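Local coordinates for protein saframycin Mx1 synthetase B (PDB 3KXW) that is a member of the ANL superfamily of AMP-binding enzymes and binds 5'-O-[(S)-(dodecanoyloxy)(hydroxy)phosphoryl]adenosine in a pocket, at residues L76-A81 against P216-M221; K276-E281 against Q311-F316; S476-P481 against G487-F492. All blocks are in the same frame, centred on the assembly; numbering follows the deposited sequence.

Interaction 1: L76-A81 against P216-M221; sequences LPLIQA and PPHHDM. With 1ZZ (5'-O-[(S)-(dodecanoyloxy)(hydroxy)phosphoryl]adenosine), chain B.
L78, near the start of helix 76-87, meets the ring of P217 with a single methyl group. Its CD2 lies 3.6 Å from P217 CB and 3.7 Å from P217 CG, so the branch rests across one side of the pyrrolidine, and the two side chains cross obliquely. CG of L78 stands opposite the backbone N (chi1 169°), which carries the methyl off the helix and into the turn. The same CD2 also approaches the imidazole of H218, obliquely to the ring, and this imidazole meets the ring of Y96 as well. P217 and I79 both pack on I227, so helix 220-233 joins the same apolar layer.

P216 to H219 form a type I turn, which leads H219 to the N-cap position of the helix and away from L78 toward the bound 5'-O-[(S)-(dodecanoyloxy)(hydroxy)phosphoryl]adenosine. H219 NE2 gives a weak hydrogen bond to O4 of this molecule, 2.9 Å long but bent to 121°. The ligand atom O1 lies in plane at the edge of the H219 ring, as does M221 CB, while D220 CG sits 3.8 Å above one face, displaced from the ring centre. In M221, a selenomethionine, CG anti to the backbone N (chi1 -152°) and an extended chi2 carry SE to 3.9 Å from ligand C6, alongside the alkyl chain. D442, C326 and A330 also hydrogen-bond to the molecule. The contact is thus a buried apolar one behind the turn and the helix N terminus, which in turn form part of the pocket for 5'-O-[(S)-(dodecanoyloxy)(hydroxy)phosphoryl]adenosine in an ANL-type AMP-binding enzyme.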
loop_
_atom_site.group_PDB
_atom_site.type_symbol
_atom_site.label_atom_id
_atom_site.label_comp_id
_atom_site.label_asym_id
_atom_site.label_seq_id
_atom_site.Cartn_x
_atom_site.Cartn_y
_atom_site.Cartn_z
ATOM N N LEU A 76 -15.121 5.512 7.705
ATOM C CA LEU A 76 -15.585 6.787 7.182
ATOM C C LEU A 76 -15.022 7.968 7.984
ATOM O O LEU A 76 -14.793 9.033 7.398
ATOM C CB LEU A 76 -17.117 6.846 7.104
ATOM C CG LEU A 76 -17.747 5.806 6.160
ATOM C CD1 LEU A 76 -19.254 6.028 6.083
ATOM C CD2 LEU A 76 -17.123 5.896 4.774
ATOM N N PRO A 77 -14.811 7.803 9.309
ATOM C CA PRO A 77 -14.259 8.971 10.032
ATOM C C PRO A 77 -12.890 9.429 9.500
ATOM O O PRO A 77 -12.641 10.633 9.395
ATOM C CB PRO A 77 -14.156 8.483 11.482
ATOM C CG PRO A 77 -15.269 7.461 11.600
ATOM C CD PRO A 77 -15.351 6.781 10.238
ATOM N N LEU A 78 -12.017 8.491 9.149
ATOM C CA LEU A 78 -10.730 8.877 8.559
ATOM C C LEU A 78 -10.940 9.736 7.306
ATOM O O LEU A 78 -10.269 10.740 7.111
ATOM C CB LEU A 78 -9.872 7.656 8.251
ATOM C CG LEU A 78 -8.608 7.863 7.397
ATOM C CD1 LEU A 78 -7.672 8.896 8.043
ATOM C CD2 LEU A 78 -7.889 6.535 7.260
ATOM N N ILE A 79 -11.880 9.339 6.460
ATOM C CA ILE A 79 -12.117 10.044 5.191
ATOM C C ILE A 79 -12.706 11.431 5.426
ATOM O O ILE A 79 -12.307 12.414 4.788
ATOM C CB ILE A 79 -13.049 9.215 4.276
ATOM C CG1 ILE A 79 -12.367 7.889 3.892
ATOM C CG2 ILE A 79 -13.421 10.019 3.030
ATOM C CD1 ILE A 79 -13.339 6.831 3.264
ATOM N N GLN A 80 -13.646 11.527 6.357
ATOM C CA GLN A 80 -14.193 12.843 6.720
ATOM C C GLN A 80 -13.082 13.763 7.254
ATOM O O GLN A 80 -13.028 14.942 6.909
ATOM C CB GLN A 80 -15.281 12.677 7.787
ATOM C CG GLN A 80 -16.494 11.872 7.305
ATOM C CD GLN A 80 -17.314 11.301 8.437
ATOM O OE1 GLN A 80 -17.088 11.610 9.598
ATOM N NE2 GLN A 80 -18.254 10.432 8.105
ATOM N N ALA A 81 -12.221 13.223 8.114
ATOM C CA ALA A 81 -11.171 14.027 8.762
ATOM C C ALA A 81 -10.155 14.496 7.732
ATOM O O ALA A 81 -9.716 15.646 7.754
ATOM C CB ALA A 81 -10.481 13.232 9.908
ATOM N N PRO A 216 -5.102 -0.763 2.929
ATOM C CA PRO A 216 -4.808 0.200 3.994
ATOM C C PRO A 216 -4.999 1.639 3.478
ATOM O O PRO A 216 -4.359 1.992 2.492
ATOM C CB PRO A 216 -3.314 -0.024 4.287
ATOM C CG PRO A 216 -2.993 -1.386 3.765
ATOM C CD PRO A 216 -4.045 -1.772 2.737
ATOM N N PRO A 217 -5.844 2.447 4.131
ATOM C CA PRO A 217 -5.991 3.845 3.707
ATOM C C PRO A 217 -4.762 4.677 4.117
ATOM O O PRO A 217 -4.710 5.853 3.785
ATOM C CB PRO A 217 -7.233 4.342 4.476
ATOM C CG PRO A 217 -7.568 3.316 5.479
ATOM C CD PRO A 217 -6.661 2.113 5.308
ATOM N N HIS A 218 -3.805 4.079 4.829
ATOM C CA HIS A 218 -2.590 4.795 5.249
ATOM C C HIS A 218 -1.377 4.543 4.319
ATOM O O HIS A 218 -0.234 4.927 4.617
ATOM C CB HIS A 218 -2.212 4.413 6.674
ATOM C CG HIS A 218 -3.373 4.355 7.631
ATOM N ND1 HIS A 218 -3.740 5.422 8.425
ATOM C CD2 HIS A 218 -4.225 3.349 7.940
ATOM C CE1 HIS A 218 -4.762 5.073 9.189
ATOM N NE2 HIS A 218 -5.080 3.822 8.911
ATOM N N HIS A 219 -1.638 3.853 3.216
ATOM C CA HIS A 219 -0.653 3.644 2.152
ATOM C C HIS A 219 -1.240 4.343 0.903
ATOM O O HIS A 219 -2.453 4.420 0.748
ATOM C CB HIS A 219 -0.481 2.139 1.933
ATOM C CG HIS A 219 0.404 1.778 0.780
ATOM N ND1 HIS A 219 -0.089 1.518 -0.484
ATOM C CD2 HIS A 219 1.748 1.628 0.701
ATOM C CE1 HIS A 219 0.915 1.216 -1.290
ATOM N NE2 HIS A 219 2.040 1.279 -0.596
ATOM N N ASP A 220 -0.382 4.885 0.046
ATOM C CA ASP A 220 -0.829 5.584 -1.158
ATOM C C ASP A 220 -1.907 4.871 -2.005
ATOM O O ASP A 220 -2.887 5.489 -2.374
ATOM C CB ASP A 220 0.358 5.999 -2.037
ATOM C CG ASP A 220 1.261 4.841 -2.395
ATOM O OD1 ASP A 220 0.846 3.672 -2.193
ATOM O OD2 ASP A 220 2.383 5.110 -2.899
HETATM N N MSE A 221 -1.740 3.593 -2.308
HETATM C CA MSE A 221 -2.701 2.906 -3.169
HETATM C C MSE A 221 -4.143 2.918 -2.640
HETATM O O MSE A 221 -5.086 3.260 -3.358
HETATM C CB MSE A 221 -2.239 1.466 -3.410
HETATM C CG MSE A 221 -2.703 0.908 -4.712
HETATM SE SE MSE A 221 -1.562 -0.597 -5.365
HETATM C CE MSE A 221 -1.757 -1.725 -3.801
HETATM P P 1ZZ B . 5.070 3.058 -2.154
HETATM C C1 1ZZ B . -8.071 2.698 -8.574
HETATM N N1 1ZZ B . 6.662 -1.319 -6.584
HETATM O O1 1ZZ B . 3.412 0.921 -3.971
HETATM C C2 1ZZ B . -6.753 2.010 -8.194
HETATM N N2 1ZZ B . 4.901 -1.225 -7.959
HETATM O O2 1ZZ B . 3.689 3.074 -3.080
HETATM C C3 1ZZ B . -5.555 2.608 -8.943
HETATM N N3 1ZZ B . 7.935 -3.279 -7.774
HETATM O O3 1ZZ B . 5.637 4.390 -2.134
HETATM C C4 1ZZ B . -4.236 2.232 -8.251
HETATM N N4 1ZZ B . 6.706 -4.095 -9.680
HETATM O O4 1ZZ B . 4.664 2.585 -0.665
HETATM C C5 1ZZ B . -3.010 2.406 -9.163
HETATM N N5 1ZZ B . 4.698 -3.195 -10.464
HETATM O O5 1ZZ B . 6.174 1.951 -2.735
HETATM C C6 1ZZ B . -1.776 1.883 -8.415
HETATM O O6 1ZZ B . 6.939 -0.250 -4.361
HETATM C C7 1ZZ B . -0.387 1.758 -9.088
HETATM O O7 1ZZ B . 9.640 -0.433 -5.431
HETATM C C8 1ZZ B . 0.771 1.093 -8.317
HETATM O O8 1ZZ B . 9.245 2.010 -5.528
HETATM C C9 1ZZ B . 1.414 2.131 -7.382
HETATM C C10 1ZZ B . 2.046 1.531 -6.103
HETATM C C11 1ZZ B . 2.397 2.702 -5.142
HETATM C C12 1ZZ B . 3.581 2.273 -4.256
HETATM C C13 1ZZ B . 6.595 1.981 -4.082
HETATM C C14 1ZZ B . 7.488 0.932 -4.323
HETATM C C15 1ZZ B . 8.282 1.094 -5.671
HETATM C C16 1ZZ B . 8.708 -0.122 -5.958
HETATM C C17 1ZZ B . 7.542 -0.901 -5.587
HETATM C C18 1ZZ B . 5.399 -0.679 -6.914
HETATM C C19 1ZZ B . 5.832 -2.324 -8.357
HETATM C C20 1ZZ B . 6.873 -2.330 -7.576
HETATM C C21 1ZZ B . 7.848 -4.154 -8.746
HETATM C C22 1ZZ B . 5.791 -3.283 -9.529
#

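Interaction 2: K276-E281 against Q311-F316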
loop_
_atom_site.group_PDB
_atom_site.type_symbol
_atom_site.label_atom_id
_atom_site.label_comp_id
_atom_site.label_asym_id
_atom_site.label_seq_id
_atom_site.Cartn_x
_atom_site.Cartn_y
_atom_site.Cartn_z
ATOM N N LYS A 276 -4.655 -19.566 -1.468
ATOM C CA LYS A 276 -4.240 -20.413 -0.361
ATOM C C LYS A 276 -5.348 -20.644 0.678
ATOM O O LYS A 276 -5.475 -21.754 1.230
ATOM C CB LYS A 276 -3.014 -19.822 0.330
ATOM C CG LYS A 276 -2.399 -20.798 1.316
ATOM C CD LYS A 276 -0.920 -20.732 1.287
ATOM C CE LYS A 276 -0.299 -21.995 1.864
ATOM N NZ LYS A 276 0.125 -22.916 0.795
ATOM N N ARG A 277 -6.134 -19.599 0.943
ATOM C CA ARG A 277 -7.066 -19.586 2.080
ATOM C C ARG A 277 -8.488 -20.057 1.748
ATOM O O ARG A 277 -9.239 -20.422 2.643
ATOM C CB ARG A 277 -7.156 -18.185 2.700
ATOM C CG ARG A 277 -5.941 -17.743 3.572
ATOM C CD ARG A 277 -5.853 -18.449 4.930
ATOM N NE ARG A 277 -7.020 -18.214 5.783
ATOM C CZ ARG A 277 -7.100 -17.283 6.727
ATOM N NH1 ARG A 277 -6.079 -16.481 6.982
ATOM N NH2 ARG A 277 -8.213 -17.166 7.437
ATOM N N ILE A 278 -8.873 -20.010 0.482
ATOM C CA ILE A 278 -10.275 -20.259 0.119
ATOM C C ILE A 278 -10.475 -21.674 -0.431
ATOM O O ILE A 278 -10.014 -22.002 -1.514
ATOM C CB ILE A 278 -10.778 -19.189 -0.872
ATOM C CG1 ILE A 278 -10.629 -17.791 -0.239
ATOM C CG2 ILE A 278 -12.226 -19.466 -1.299
ATOM C CD1 ILE A 278 -11.054 -16.654 -1.132
ATOM N N ARG A 279 -11.154 -22.515 0.342
ATOM C CA ARG A 279 -11.404 -23.893 -0.077
ATOM C C ARG A 279 -12.401 -23.928 -1.237
ATOM O O ARG A 279 -13.316 -23.109 -1.299
ATOM C CB ARG A 279 -11.968 -24.709 1.087
ATOM C CG ARG A 279 -10.996 -24.907 2.222
ATOM C CD ARG A 279 -9.734 -25.590 1.716
ATOM N NE ARG A 279 -8.660 -25.529 2.706
ATOM C CZ ARG A 279 -7.654 -24.654 2.678
ATOM N NH1 ARG A 279 -7.564 -23.760 1.691
ATOM N NH2 ARG A 279 -6.733 -24.683 3.639
ATOM N N GLU A 280 -12.232 -24.891 -2.131
ATOM C CA GLU A 280 -13.164 -25.078 -3.242
ATOM C C GLU A 280 -14.639 -24.921 -2.872
ATOM O O GLU A 280 -15.387 -24.259 -3.580
ATOM C CB GLU A 280 -12.960 -26.437 -3.907
ATOM C CG GLU A 280 -13.727 -26.564 -5.210
ATOM C CD GLU A 280 -13.300 -25.525 -6.242
ATOM O OE1 GLU A 280 -12.144 -25.048 -6.182
ATOM O OE2 GLU A 280 -14.123 -25.187 -7.115
ATOM N N GLU A 281 -15.069 -25.537 -1.778
ATOM C CA GLU A 281 -16.492 -25.530 -1.453
ATOM C C GLU A 281 -16.978 -24.159 -0.985
ATOM O O GLU A 281 -18.165 -23.825 -1.081
ATOM C CB GLU A 281 -16.831 -26.627 -0.435
ATOM C CG GLU A 281 -16.139 -26.473 0.898
ATOM C CD GLU A 281 -14.757 -27.114 0.935
ATOM O OE1 GLU A 281 -14.248 -27.581 -0.128
ATOM O OE2 GLU A 281 -14.183 -27.159 2.052
ATOM N N GLN A 311 -6.913 -19.728 -12.442
ATOM C CA GLN A 311 -7.385 -21.114 -12.418
ATOM C C GLN A 311 -8.339 -21.368 -11.236
ATOM O O GLN A 311 -9.318 -22.108 -11.356
ATOM C CB GLN A 311 -6.209 -22.105 -12.391
ATOM C CG GLN A 311 -5.338 -22.134 -13.659
ATOM C CD GLN A 311 -6.130 -22.525 -14.889
ATOM O OE1 GLN A 311 -7.148 -23.210 -14.786
ATOM N NE2 GLN A 311 -5.689 -22.069 -16.049
ATOM N N ALA A 312 -8.054 -20.749 -10.097
ATOM C CA ALA A 312 -8.883 -20.918 -8.905
ATOM C C ALA A 312 -10.275 -20.273 -9.005
ATOM O O ALA A 312 -11.217 -20.725 -8.341
ATOM C CB ALA A 312 -8.134 -20.404 -7.648
ATOM N N PHE A 313 -10.418 -19.226 -9.820
ATOM C CA PHE A 313 -11.687 -18.488 -9.827
ATOM C C PHE A 313 -12.416 -18.374 -11.171
ATOM O O PHE A 313 -13.499 -17.806 -11.244
ATOM C CB PHE A 313 -11.520 -17.132 -9.116
ATOM C CG PHE A 313 -11.155 -17.296 -7.670
ATOM C CD1 PHE A 313 -12.127 -17.635 -6.745
ATOM C CD2 PHE A 313 -9.838 -17.205 -7.251
ATOM C CE1 PHE A 313 -11.818 -17.820 -5.425
ATOM C CE2 PHE A 313 -9.511 -17.418 -5.903
ATOM C CZ PHE A 313 -10.496 -17.726 -5.002
ATOM N N LYS A 314 -11.811 -18.926 -12.212
ATOM C CA LYS A 314 -12.370 -18.857 -13.562
ATOM C C LYS A 314 -13.756 -19.460 -13.645
ATOM O O LYS A 314 -14.587 -18.994 -14.411
ATOM C CB LYS A 314 -11.426 -19.523 -14.581
ATOM C CG LYS A 314 -11.321 -21.030 -14.493
ATOM C CD LYS A 314 -10.373 -21.570 -15.583
ATOM C CE LYS A 314 -10.362 -23.104 -15.628
ATOM N NZ LYS A 314 -9.349 -23.630 -16.608
ATOM N N GLU A 315 -14.017 -20.492 -12.852
ATOM C CA GLU A 315 -15.343 -21.088 -12.866
ATOM C C GLU A 315 -16.397 -20.163 -12.239
ATOM O O GLU A 315 -17.607 -20.392 -12.379
ATOM C CB GLU A 315 -15.326 -22.477 -12.222
ATOM C CG GLU A 315 -14.378 -23.456 -12.941
ATOM C CD GLU A 315 -14.646 -23.582 -14.445
ATOM O OE1 GLU A 315 -15.810 -23.415 -14.885
ATOM O OE2 GLU A 315 -13.695 -23.869 -15.210
ATOM N N PHE A 316 -15.941 -19.095 -11.593
ATOM C CA PHE A 316 -16.869 -18.139 -10.996
ATOM C C PHE A 316 -16.844 -16.771 -11.654
ATOM O O PHE A 316 -17.127 -15.770 -11.007
ATOM C CB PHE A 316 -16.657 -18.045 -9.489
ATOM C CG PHE A 316 -16.765 -19.372 -8.808
ATOM C CD1 PHE A 316 -17.975 -19.814 -8.307
ATOM C CD2 PHE A 316 -15.665 -20.220 -8.759
ATOM C CE1 PHE A 316 -18.073 -21.071 -7.706
ATOM C CE2 PHE A 316 -15.761 -21.474 -8.171
ATOM C CZ PHE A 316 -16.959 -21.898 -7.649
#
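Consecutive helices of a beta-alpha-beta region, each following a parallel strand of the sheet that holds 263-266, 293-296 and 323-328, come together here through I278, just past helix 269-277, and F313, on helix 303-313. CD1 of I278 reaches to 4.1 Å from F313 CZ, obliquely to the ring, and the two side chains cross at about a right angle. L253 of helix 250-259 touches both, adding to the apolar cluster.

Nearer the surface, E280 extends its carboxylate to F316. OE2 lies 4.2 Å from F316 CE2, at the ring edge and near its plane, with carboxylate and ring 43° apart. A bend at chi2 (61°) turns the acid end toward that ring. Its main polar partner is K283, which forms a salt bridge with OE1, makes a cation-pi contact with F313 and donates to the carbonyl of A312. R279 NH1 hydrogen-bonds back to K276 O (2.9 Å), with the acceptor in the guanidinium plane.

The join is therefore apolar within and polar outside: dispersion holds I278 to F313, while the carboxylate at the ring edge of F316 may add at most a slight attraction, secondary to the lysine.

Interaction 3: S476-P481 against G487-F492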
loop_
_atom_site.group_PDB
_atom_site.type_symbol
_atom_site.label_atom_id
_atom_site.label_comp_id
_atom_site.label_asym_id
_atom_site.label_seq_id
_atom_site.Cartn_x
_atom_site.Cartn_y
_atom_site.Cartn_z
ATOM N N SER A 476 7.716 -8.791 17.976
ATOM C CA SER A 476 6.274 -8.904 17.827
ATOM C C SER A 476 5.782 -10.309 18.180
ATOM O O SER A 476 4.833 -10.464 18.953
ATOM C CB SER A 476 5.834 -8.512 16.402
ATOM O OG SER A 476 5.886 -7.097 16.225
ATOM N N LEU A 477 6.440 -11.323 17.623
ATOM C CA LEU A 477 6.055 -12.716 17.866
ATOM C C LEU A 477 6.164 -13.040 19.349
ATOM O O LEU A 477 5.263 -13.653 19.947
ATOM C CB LEU A 477 6.954 -13.668 17.049
ATOM C CG LEU A 477 6.708 -13.637 15.539
ATOM C CD1 LEU A 477 7.883 -14.200 14.729
ATOM C CD2 LEU A 477 5.450 -14.419 15.233
HETATM N N MSE A 478 7.271 -12.618 19.946
HETATM C CA MSE A 478 7.523 -12.934 21.346
HETATM C C MSE A 478 6.580 -12.182 22.272
HETATM O O MSE A 478 6.306 -12.633 23.383
HETATM C CB MSE A 478 8.986 -12.669 21.693
HETATM C CG MSE A 478 9.934 -13.613 20.950
HETATM SE SE MSE A 478 9.678 -15.551 21.380
HETATM C CE MSE A 478 8.293 -16.055 20.064
ATOM N N HIS A 479 6.061 -11.055 21.804
ATOM C CA HIS A 479 5.185 -10.240 22.648
ATOM C C HIS A 479 3.693 -10.375 22.355
ATOM O O HIS A 479 2.847 -9.715 22.979
ATOM C CB HIS A 479 5.663 -8.798 22.650
ATOM C CG HIS A 479 7.015 -8.644 23.283
ATOM N ND1 HIS A 479 7.192 -8.114 24.546
ATOM C CD2 HIS A 479 8.247 -9.015 22.857
ATOM C CE1 HIS A 479 8.478 -8.125 24.850
ATOM N NE2 HIS A 479 9.140 -8.671 23.844
ATOM N N SER A 480 3.360 -11.250 21.419
ATOM C CA SER A 480 1.964 -11.506 21.097
ATOM C C SER A 480 1.552 -12.759 21.841
ATOM O O SER A 480 2.407 -13.492 22.336
ATOM C CB SER A 480 1.804 -11.752 19.607
ATOM O OG SER A 480 2.340 -13.016 19.283
ATOM N N PRO A 481 0.240 -13.008 21.919
ATOM C CA PRO A 481 -0.287 -14.198 22.611
ATOM C C PRO A 481 0.176 -15.484 21.933
ATOM O O PRO A 481 0.135 -16.561 22.535
ATOM C CB PRO A 481 -1.810 -14.049 22.473
ATOM C CG PRO A 481 -2.015 -12.562 22.314
ATOM C CD PRO A 481 -0.824 -12.064 21.535
ATOM N N GLY A 487 8.408 -21.668 21.165
ATOM C CA GLY A 487 9.658 -21.464 21.868
ATOM C C GLY A 487 10.274 -20.196 21.308
ATOM O O GLY A 487 9.636 -19.129 21.299
ATOM N N LYS A 488 11.502 -20.326 20.818
ATOM C CA LYS A 488 12.200 -19.225 20.164
ATOM C C LYS A 488 11.806 -19.043 18.693
ATOM O O LYS A 488 11.235 -19.935 18.063
ATOM C CB LYS A 488 13.718 -19.403 20.301
ATOM C CG LYS A 488 14.220 -19.255 21.742
ATOM C CD LYS A 488 13.797 -17.918 22.308
ATOM C CE LYS A 488 14.565 -17.597 23.564
ATOM N NZ LYS A 488 14.492 -18.742 24.518
ATOM N N CYS A 489 12.118 -17.876 18.144
ATOM C CA CYS A 489 11.777 -17.604 16.757
ATOM C C CYS A 489 12.870 -16.775 16.071
ATOM O O CYS A 489 13.722 -16.171 16.722
ATOM C CB CYS A 489 10.433 -16.866 16.663
ATOM S SG CYS A 489 10.483 -15.105 17.155
ATOM N N ALA A 490 12.813 -16.736 14.754
ATOM C CA ALA A 490 13.766 -15.966 13.985
ATOM C C ALA A 490 13.077 -15.549 12.693
ATOM O O ALA A 490 12.244 -16.281 12.179
ATOM C CB ALA A 490 15.005 -16.790 13.694
ATOM N N ALA A 491 13.394 -14.351 12.214
ATOM C CA ALA A 491 12.844 -13.846 10.957
ATOM C C ALA A 491 13.991 -13.353 10.094
ATOM O O ALA A 491 14.925 -12.764 10.595
ATOM C CB ALA A 491 11.877 -12.710 11.225
ATOM N N PHE A 492 13.901 -13.581 8.793
ATOM C CA PHE A 492 14.958 -13.163 7.895
ATOM C C PHE A 492 14.450 -13.245 6.485
ATOM O O PHE A 492 13.453 -13.914 6.214
ATOM C CB PHE A 492 16.205 -14.035 8.062
ATOM C CG PHE A 492 15.932 -15.508 8.030
ATOM C CD1 PHE A 492 16.039 -16.227 6.846
ATOM C CD2 PHE A 492 15.549 -16.179 9.173
ATOM C CE1 PHE A 492 15.779 -17.589 6.809
ATOM C CE2 PHE A 492 15.285 -17.546 9.140
ATOM C CZ PHE A 492 15.410 -18.249 7.961
#
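L477, M478 and C489 meet without an aromatic ring among them, and the flat group that takes part is the peptide carbonyl of G487. The aromatic rings of the two segments have other neighbours: H479 stacks on F475, and F492 packs against C561 and R562 of helix 554-567.

At the centre lies C489 SG, touched by two side chains of helix 469-479. L477 CD1 comes to 3.7 Å from this sulfur and the selenomethionine methyl, M478 CE, to 3.8 Å from it, and the two approaches are about at right angles. C489 holds SG between its backbone N and carbonyl carbon (chi1 74°), which tips the sulfur toward the helix. L477 also leans its CB against the sulfur, so that one flank of the leucine runs past it. M478 doubles back at chi2 (-62°) and again at chi3, and this folded chain brings its end alongside the strand: M478 CE and M478 SE each lie 3.6 Å from G487 O.

C489 touches C506 of the next strand, 499-508, and L477 touches V504 of that strand and L528 of helix 515-533. A490 points away from the helix and packs on C561, so strand 486-496, at the edge of its mixed sheet, has helices against both of its sides. At the helix end, S480 OG donates to L477 O at 3.1 Å, holding the chain as it turns off.

Sulfur, selenium and methyl groups make this a soft, polarisable interface, held mainly by dispersion; the methyl beside G487 O probably adds slight electrostatic attraction, while G487 and K488 also form backbone hydrogen bonds with E507 of the neighbouring strand.

From the N terminus the three contacts follow in series, with neither nesting nor crossing. Interaction 1 closes the longest loop, 134 residues, bringing the turn before helix 220-233, beside the ligand, back to helix 76-87. Interaction 2 then closes a loop of 29 residues between two successive helices of the same AMP-binding region. Interaction 3 closes only five residues, folding helix 469-479 onto strand 486-496 in the C-terminal region. Their centres lie 30 to 32 Å from one another, and no two touch. The first two thus tie separate parts of the large AMP-binding region, while the third is local to the C-terminal one.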